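Flagellar pocket-related cytoskeletal protein (Trypanosoma brucei, PDB 6SJQ) helps form the flagellar pocket collar of the trypanosome and has an N-terminal ubiquitin-fold domain, the part crystallised here, with a long structured loop for protein binding. Local coordinates at residues A[8-13]-A[87-92]; A[18-23]-A[107-112]; A[61-66]-A[74-79]. One frame throughout, in Å; residues are numbered along the deposited sequence. Where two conformers were deposited one is given.

All three contacts bear on one mixed sheet whose strand order, 17-25, 6-14, 87-92, 63-68, 73-76, is that of the ubiquitin fold, with helix 31-49 packed on one side. Interaction 1 is the central parallel pair, its centre about 4 Å from that of the chain. It lies about 8 Å, centre to centre, from interaction 2, at the outer strand 17-25, and about 9 Å from interaction 3, the hairpin at the opposite border; the latter two are about 17 Å apart between centres and do not touch. Along the chain, interactions 1 and 2 alternate their segments, while interaction 3 is nested inside both. So early and late parts of the chain meet in interactions 1 and 2.

Interaction 1: residues A[8-13]-A[87-92]; sequences VQVAAD and CQLYVF
Gln9 sits between Cys87 and Leu89 of the neighbouring parallel strand, its N donating to Cys87 O at 2.9 Å and its O accepting Leu89 N at 2.8 Å; Ala11 repeats this with Leu89 O and Val91 N. The short strand axes approach to 4.6 Å and cross at 31°, an ordinary strand twist.

Gln9, Gln88, Ala11 and Tyr90 share one face of the sheet, which carries the polar groups. Gln88 has CG trans to its own N (chi1 -179°) and then bends at chi2, which brings NE2 back to Leu89 O at 3.1 Å. That carbonyl therefore holds two donors, Ala11 N and Gln88 NE2, arriving from opposite faces of its plane. The Gln9 and Gln88 amides, with planes 59° apart, meet oxygen to oxygen (OE1 to OE1, 3.2 Å) without bonding; Asn20 serves both, donating to Gln9 OE1 and accepting from Gln88 NE2, while Gln9 NE2 is held by Tyr86 O. Farther along, Tyr90 OH donates to Asp13 OD2, though the modelled separation is too short to be trusted; a water links Asp13 N, Tyr90 OH and Val91 O.

On the other face, Val8 CG1 meets Leu89 CD1 at 3.5 Å and Val10 CG1 packs on Val91 CG2; helix 31-49 adds Leu34 on Leu89, and Ala38 and Phe42 on Val10.

Asp13 OD2 also pairs with Lys18, which would probably favour its carboxylate form.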
# COMPACT_ATOMS: atom_id res chain seq x y z
N VAL A 8 -8.14 -1.38 6.27
CA VAL A 8 -7.54 -0.23 5.62
C VAL A 8 -7.28 -0.59 4.16
O VAL A 8 -6.82 -1.69 3.88
CB VAL A 8 -6.19 0.14 6.28
CG1 VAL A 8 -5.61 1.39 5.63
CG2 VAL A 8 -6.38 0.37 7.79
N GLN A 9 -7.57 0.30 3.22
CA GLN A 9 -7.21 0.07 1.80
C GLN A 9 -5.86 0.70 1.57
O GLN A 9 -5.65 1.86 1.92
CB GLN A 9 -8.21 0.74 0.86
CG GLN A 9 -9.65 0.30 1.06
CD GLN A 9 -10.58 1.09 0.16
OE1 GLN A 9 -10.67 0.83 -1.05
NE2 GLN A 9 -11.25 2.10 0.73
N VAL A 10 -4.91 -0.06 1.01
CA VAL A 10 -3.58 0.49 0.75
C VAL A 10 -3.24 0.36 -0.74
O VAL A 10 -3.26 -0.74 -1.31
CB VAL A 10 -2.52 -0.21 1.61
CG1 VAL A 10 -1.26 0.59 1.62
CG2 VAL A 10 -3.03 -0.35 3.04
N ALA A 11 -2.94 1.50 -1.36
CA ALA A 11 -2.64 1.52 -2.78
C ALA A 11 -1.19 1.92 -3.03
O ALA A 11 -0.55 2.60 -2.22
CB ALA A 11 -3.60 2.48 -3.51
N ALA A 12 -0.67 1.46 -4.17
CA ALA A 12 0.66 1.84 -4.63
C ALA A 12 0.77 1.62 -6.14
O ALA A 12 -0.05 0.91 -6.73
CB ALA A 12 1.75 1.03 -3.90
N ASP A 13 1.80 2.22 -6.74
CA ASP A 13 2.08 1.93 -8.14
C ASP A 13 3.13 0.85 -8.27
O ASP A 13 4.28 1.03 -7.86
CB ASP A 13 2.48 3.20 -8.88
CG ASP A 13 1.29 4.08 -9.18
OD1 ASP A 13 0.45 3.67 -10.01
OD2 ASP A 13 1.16 5.17 -8.57
N CYS A 87 -10.59 3.46 5.36
CA CYS A 87 -9.96 4.62 4.74
C CYS A 87 -8.98 4.16 3.65
O CYS A 87 -8.56 3.01 3.62
CB CYS A 87 -9.28 5.51 5.78
SG CYS A 87 -7.74 4.87 6.49
N GLN A 88 -8.69 5.08 2.72
CA GLN A 88 -7.78 4.81 1.61
C GLN A 88 -6.42 5.46 1.84
O GLN A 88 -6.33 6.66 2.06
CB GLN A 88 -8.36 5.35 0.31
CG GLN A 88 -7.45 5.07 -0.90
CD GLN A 88 -7.48 3.61 -1.30
OE1 GLN A 88 -8.53 3.06 -1.67
NE2 GLN A 88 -6.32 2.96 -1.19
N LEU A 89 -5.36 4.65 1.79
CA LEU A 89 -3.97 5.12 1.88
C LEU A 89 -3.25 4.95 0.54
O LEU A 89 -3.59 4.08 -0.27
CB LEU A 89 -3.19 4.32 2.94
CG LEU A 89 -3.77 4.23 4.36
CD1 LEU A 89 -2.78 3.50 5.26
CD2 LEU A 89 -4.06 5.62 4.89
N TYR A 90 -2.26 5.79 0.29
CA TYR A 90 -1.36 5.57 -0.84
C TYR A 90 0.07 5.58 -0.32
O TYR A 90 0.45 6.44 0.47
CB TYR A 90 -1.52 6.67 -1.88
CG TYR A 90 -0.64 6.46 -3.09
CD1 TYR A 90 -1.04 5.65 -4.14
CD2 TYR A 90 0.60 7.07 -3.17
CE1 TYR A 90 -0.23 5.46 -5.26
CE2 TYR A 90 1.41 6.89 -4.28
CZ TYR A 90 0.99 6.09 -5.32
OH TYR A 90 1.83 5.92 -6.40
N VAL A 91 0.88 4.63 -0.77
CA VAL A 91 2.23 4.51 -0.23
C VAL A 91 3.27 4.78 -1.33
O VAL A 91 3.25 4.12 -2.38
CB VAL A 91 2.46 3.12 0.38
CG1 VAL A 91 3.83 3.06 1.06
CG2 VAL A 91 1.37 2.81 1.37
N PHE A 92 4.15 5.75 -1.08
CA PHE A 92 5.24 6.05 -2.01
C PHE A 92 6.45 5.19 -1.69
O PHE A 92 6.58 4.66 -0.56
CB PHE A 92 5.66 7.52 -1.91
CG PHE A 92 4.62 8.50 -2.40
CD1 PHE A 92 4.70 9.02 -3.69
CD2 PHE A 92 3.57 8.90 -1.58
CE1 PHE A 92 3.75 9.91 -4.15
CE2 PHE A 92 2.61 9.79 -2.04
CZ PHE A 92 2.70 10.30 -3.32
O HOH W 1 3.66 3.78 -5.10

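Interaction 2: residues A[18-23]-A[107-112]; sequences KVNFEL and PPAMKP
Asn20 and Glu22 hold the backbone of 107-112 against strand 18-23 through a single bridge at Phe21 and Met110, whose CA atoms are 4.9 Å apart. Met110 N donates to Asn20 O at 2.9 Å, and Met110 O accepts from Glu22 N. The end-to-end directions differ by 46°, and the pairing amounts to this single bridge, not a regular added strand. A water extends the link by donating to Asn20 O and Pro108 O.

Among the side chains, Asn20 turns CG anti to the nitrogen of its own backbone (chi1 -166°), which carries ND2 to Pro107 O at 2.9 Å, close to the plane of the amide. Pro107 also rests its CG against Lys18 O at 3.4 Å. The Phe21 ring takes two neighbours differently: Pro112 CA lies over one face, a CH-pi contact 4.0 Å from the ring centroid, while Met110 CG comes in at the rim in the ring plane, 3.9 Å from Phe21 CE1. Leu23 CD2 packs obliquely on Pro112 CG. Glu22, extended beyond CG, forms a salt bridge through OE2 with Lys111 NZ; the modelled separation is improbably short, so its exact length is doubtful. Glu22 OE1 is bound by Tyr86 OH.

Strand 17-25 is thus covered on its outer border by the chain that follows strand 87-92, probably as part of the structured loop of this domain. Its inner border pairs with strand 6-14, while Val19, Phe21 and Leu23 touch helix 31-49.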
# COMPACT_ATOMS: atom_id res chain seq x y z
N LYS A 18 -1.72 0.56 -10.99
CA LYS A 18 -2.14 0.96 -9.65
C LYS A 18 -2.76 -0.25 -8.97
O LYS A 18 -3.69 -0.86 -9.51
CB LYS A 18 -3.22 2.03 -9.73
CG LYS A 18 -2.72 3.44 -9.63
CD LYS A 18 -2.52 3.85 -8.19
CE LYS A 18 -2.26 5.34 -8.15
NZ LYS A 18 -1.48 5.75 -9.36
N VAL A 19 -2.25 -0.62 -7.81
CA VAL A 19 -2.83 -1.76 -7.10
C VAL A 19 -3.45 -1.24 -5.82
O VAL A 19 -3.05 -0.20 -5.30
CB VAL A 19 -1.80 -2.87 -6.80
CG1 VAL A 19 -1.16 -3.37 -8.10
CG2 VAL A 19 -0.74 -2.37 -5.85
N ASN A 20 -4.47 -1.92 -5.33
CA ASN A 20 -5.15 -1.50 -4.11
C ASN A 20 -5.49 -2.75 -3.33
O ASN A 20 -6.24 -3.60 -3.83
CB ASN A 20 -6.43 -0.73 -4.41
CG ASN A 20 -6.96 0.01 -3.20
OD1 ASN A 20 -6.22 0.28 -2.26
ND2 ASN A 20 -8.26 0.38 -3.23
N PHE A 21 -4.95 -2.86 -2.11
CA PHE A 21 -5.18 -4.02 -1.25
C PHE A 21 -5.99 -3.69 0.01
O PHE A 21 -5.76 -2.67 0.68
CB PHE A 21 -3.84 -4.64 -0.83
CG PHE A 21 -3.08 -5.27 -1.96
CD1 PHE A 21 -3.74 -6.03 -2.92
CD2 PHE A 21 -1.70 -5.13 -2.04
CE1 PHE A 21 -3.03 -6.62 -3.95
CE2 PHE A 21 -0.98 -5.71 -3.07
CZ PHE A 21 -1.65 -6.48 -4.03
N GLU A 22 -6.92 -4.59 0.33
CA GLU A 22 -7.64 -4.51 1.60
C GLU A 22 -6.82 -5.23 2.67
O GLU A 22 -6.60 -6.44 2.57
CB GLU A 22 -8.99 -5.21 1.43
CG GLU A 22 -9.96 -5.03 2.57
CD GLU A 22 -11.26 -5.75 2.27
OE1 GLU A 22 -12.07 -5.21 1.49
OE2 GLU A 22 -11.44 -6.87 2.79
N LEU A 23 -6.33 -4.49 3.67
CA LEU A 23 -5.56 -5.11 4.74
C LEU A 23 -6.45 -5.17 5.97
O LEU A 23 -7.19 -4.22 6.25
CB LEU A 23 -4.29 -4.29 5.03
CG LEU A 23 -3.31 -4.13 3.86
CD1 LEU A 23 -2.02 -3.49 4.38
CD2 LEU A 23 -3.00 -5.48 3.22
N PRO A 107 -7.99 1.29 -8.11
CA PRO A 107 -9.02 0.30 -8.39
C PRO A 107 -9.67 -0.20 -7.11
O PRO A 107 -9.12 0.07 -6.03
CB PRO A 107 -8.23 -0.84 -9.05
CG PRO A 107 -6.87 -0.74 -8.44
CD PRO A 107 -6.63 0.73 -8.26
N PRO A 108 -10.82 -0.88 -7.23
CA PRO A 108 -11.45 -1.50 -6.06
C PRO A 108 -10.46 -2.42 -5.34
O PRO A 108 -9.75 -3.19 -5.99
CB PRO A 108 -12.59 -2.33 -6.67
CG PRO A 108 -12.95 -1.59 -7.92
CD PRO A 108 -11.64 -1.06 -8.45
N ALA A 109 -10.42 -2.32 -4.01
CA ALA A 109 -9.48 -3.10 -3.21
C ALA A 109 -9.67 -4.60 -3.34
O ALA A 109 -10.80 -5.08 -3.41
CB ALA A 109 -9.58 -2.70 -1.74
N MET A 110 -8.56 -5.34 -3.37
CA MET A 110 -8.59 -6.80 -3.36
C MET A 110 -7.77 -7.36 -2.21
O MET A 110 -6.92 -6.66 -1.64
CB MET A 110 -8.12 -7.41 -4.72
CG MET A 110 -6.63 -7.65 -4.97
SD MET A 110 -6.32 -8.35 -6.65
CE MET A 110 -6.94 -7.01 -7.64
N LYS A 111 -8.04 -8.61 -1.84
CA LYS A 111 -7.19 -9.30 -0.88
C LYS A 111 -5.76 -9.34 -1.39
O LYS A 111 -5.51 -9.61 -2.58
CB LYS A 111 -7.69 -10.73 -0.63
CG LYS A 111 -9.04 -10.78 0.08
CD LYS A 111 -9.07 -9.77 1.23
CE LYS A 111 -10.36 -9.83 2.03
NZ LYS A 111 -10.29 -8.90 3.20
N PRO A 112 -4.80 -9.08 -0.48
CA PRO A 112 -3.38 -9.09 -0.81
C PRO A 112 -2.90 -10.50 -1.13
O PRO A 112 -3.56 -11.48 -0.77
CB PRO A 112 -2.72 -8.58 0.48
CG PRO A 112 -3.69 -8.89 1.56
CD PRO A 112 -5.04 -8.75 0.93
O HOH W 2 -7.36 -4.07 -6.70

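Interaction 3: residues A[61-66]-A[74-79]; sequences SSKIKM and WVDLIR
The side chains of Lys63 and Asp76 run nearly perpendicular to each other. The lysine leaves its backbone with CG trans to N (chi1 176°) and runs straight to CD before two bends turn NZ onto Asp76 OD2 at 2.6 Å. The ammonium approaches on the syn side of the carboxylate, 26° out of its plane, and makes a salt bridge. Lys65 slants across the same aspartate differently: its CE lies 3.7 Å from Asp76 OD1, yet NZ stays beyond bonding distance and instead donates to a water that also bonds Trp74 O.

The Trp74 ring turns an edge toward the neighbouring strand, with Lys65 O near the ring plane and 3.9 Å from CZ3; Tyr67 meets the indole edge-to-face. In contrast, Ile64 and Leu77 run alongside each other in the same direction and touch through CG2 and CD2 at 3.9 Å, both against helix 31-49.

The backbones hold these groups in register as an antiparallel beta hairpin. Met66 and Val75 are its hydrogen-bonded pair, with Met66 N to Val75 O at 2.8 Å and Val75 N to Met66 O at 2.9 Å. Leu77 N then continues the pairing to Ile64 O at 2.8 Å, past the end of the regular strand.

Chemically the hairpin is two-sided: apolar Ile64 and Leu77 pack inward, whereas the charges of Lys63, Lys65 and Asp76 gather with waters outside, where they would partly balance one another.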
# COMPACT_ATOMS: atom_id res chain seq x y z
N SER A 61 8.65 1.55 1.71
CA SER A 61 7.78 2.71 1.90
C SER A 61 8.59 3.95 2.29
O SER A 61 9.49 3.88 3.13
CB SER A 61 6.79 2.41 3.01
OG SER A 61 7.47 2.36 4.25
N SER A 62 8.29 5.08 1.66
CA SER A 62 9.01 6.33 1.95
C SER A 62 8.11 7.42 2.55
O SER A 62 8.57 8.27 3.31
CB SER A 62 9.71 6.87 0.71
OG SER A 62 8.80 7.12 -0.35
N LYS A 63 6.84 7.42 2.15
CA LYS A 63 5.82 8.35 2.66
C LYS A 63 4.48 7.67 2.49
O LYS A 63 4.24 7.03 1.46
CB LYS A 63 5.77 9.66 1.88
CG LYS A 63 4.62 10.57 2.37
CD LYS A 63 4.45 11.84 1.55
CE LYS A 63 5.63 12.79 1.73
NZ LYS A 63 5.69 13.41 3.09
N ILE A 64 3.61 7.79 3.49
CA ILE A 64 2.26 7.26 3.38
C ILE A 64 1.32 8.44 3.48
O ILE A 64 1.45 9.26 4.40
CB ILE A 64 1.96 6.25 4.51
CG1 ILE A 64 2.88 5.03 4.38
CG2 ILE A 64 0.52 5.79 4.42
CD1 ILE A 64 2.67 3.98 5.46
N LYS A 65 0.39 8.54 2.54
CA LYS A 65 -0.69 9.52 2.66
C LYS A 65 -2.04 8.84 2.84
O LYS A 65 -2.25 7.72 2.39
CB LYS A 65 -0.75 10.40 1.42
CG LYS A 65 0.48 11.28 1.25
CD LYS A 65 0.23 12.33 0.20
CE LYS A 65 1.45 13.19 -0.01
NZ LYS A 65 1.13 14.24 -1.03
N MET A 66 -2.97 9.54 3.49
CA MET A 66 -4.34 9.06 3.67
C MET A 66 -5.26 10.04 2.99
O MET A 66 -5.06 11.26 3.08
CB MET A 66 -4.68 9.03 5.17
CG MET A 66 -6.13 8.54 5.51
SD MET A 66 -6.55 8.58 7.31
CE MET A 66 -6.69 10.33 7.55
N TRP A 74 -5.77 14.67 0.36
CA TRP A 74 -4.73 13.76 0.79
C TRP A 74 -3.82 14.46 1.81
O TRP A 74 -3.35 15.59 1.58
CB TRP A 74 -3.92 13.30 -0.42
CG TRP A 74 -4.65 12.38 -1.37
CD1 TRP A 74 -5.33 12.74 -2.49
CD2 TRP A 74 -4.72 10.94 -1.31
NE1 TRP A 74 -5.84 11.63 -3.12
CE2 TRP A 74 -5.49 10.52 -2.41
CE3 TRP A 74 -4.23 9.98 -0.41
CZ2 TRP A 74 -5.76 9.17 -2.67
CZ3 TRP A 74 -4.51 8.64 -0.66
CH2 TRP A 74 -5.26 8.25 -1.78
N VAL A 75 -3.61 13.79 2.95
CA VAL A 75 -2.72 14.29 4.01
C VAL A 75 -1.68 13.23 4.37
O VAL A 75 -1.91 12.03 4.17
CB VAL A 75 -3.53 14.65 5.26
CG1 VAL A 75 -4.57 15.70 4.92
CG2 VAL A 75 -4.21 13.40 5.82
N ASP A 76 -0.54 13.64 4.92
CA ASP A 76 0.45 12.67 5.38
C ASP A 76 -0.08 11.88 6.56
O ASP A 76 -0.77 12.41 7.44
CB ASP A 76 1.74 13.37 5.82
CG ASP A 76 2.59 13.79 4.66
OD1 ASP A 76 2.05 14.02 3.56
OD2 ASP A 76 3.81 13.89 4.87
N LEU A 77 0.25 10.59 6.61
CA LEU A 77 -0.10 9.79 7.78
C LEU A 77 1.01 9.92 8.82
O LEU A 77 2.10 9.36 8.66
CB LEU A 77 -0.33 8.32 7.40
CG LEU A 77 -0.66 7.40 8.57
CD1 LEU A 77 -1.93 7.87 9.26
CD2 LEU A 77 -0.81 5.95 8.08
N ILE A 78 0.73 10.68 9.87
CA ILE A 78 1.74 11.07 10.86
C ILE A 78 1.38 10.64 12.30
O ILE A 78 2.25 10.41 13.13
CB ILE A 78 1.94 12.61 10.86
CG1 ILE A 78 0.58 13.30 10.97
CG2 ILE A 78 2.64 13.06 9.61
CD1 ILE A 78 0.61 14.74 11.40
N ARG A 79 0.09 10.56 12.60
CA ARG A 79 -0.38 10.29 13.96
C ARG A 79 -1.16 9.00 14.04
O ARG A 79 -1.72 8.53 13.03
CB ARG A 79 -1.31 11.41 14.44
CG ARG A 79 -0.61 12.73 14.72
CD ARG A 79 -1.62 13.74 15.20
NE ARG A 79 -2.33 13.24 16.38
CZ ARG A 79 -1.95 13.47 17.63
NH1 ARG A 79 -0.87 14.21 17.87
NH2 ARG A 79 -2.64 12.96 18.64
O HOH W 3 3.43 15.79 2.16
O HOH W 4 4.20 9.31 6.09
O HOH W 5 -0.37 16.10 0.42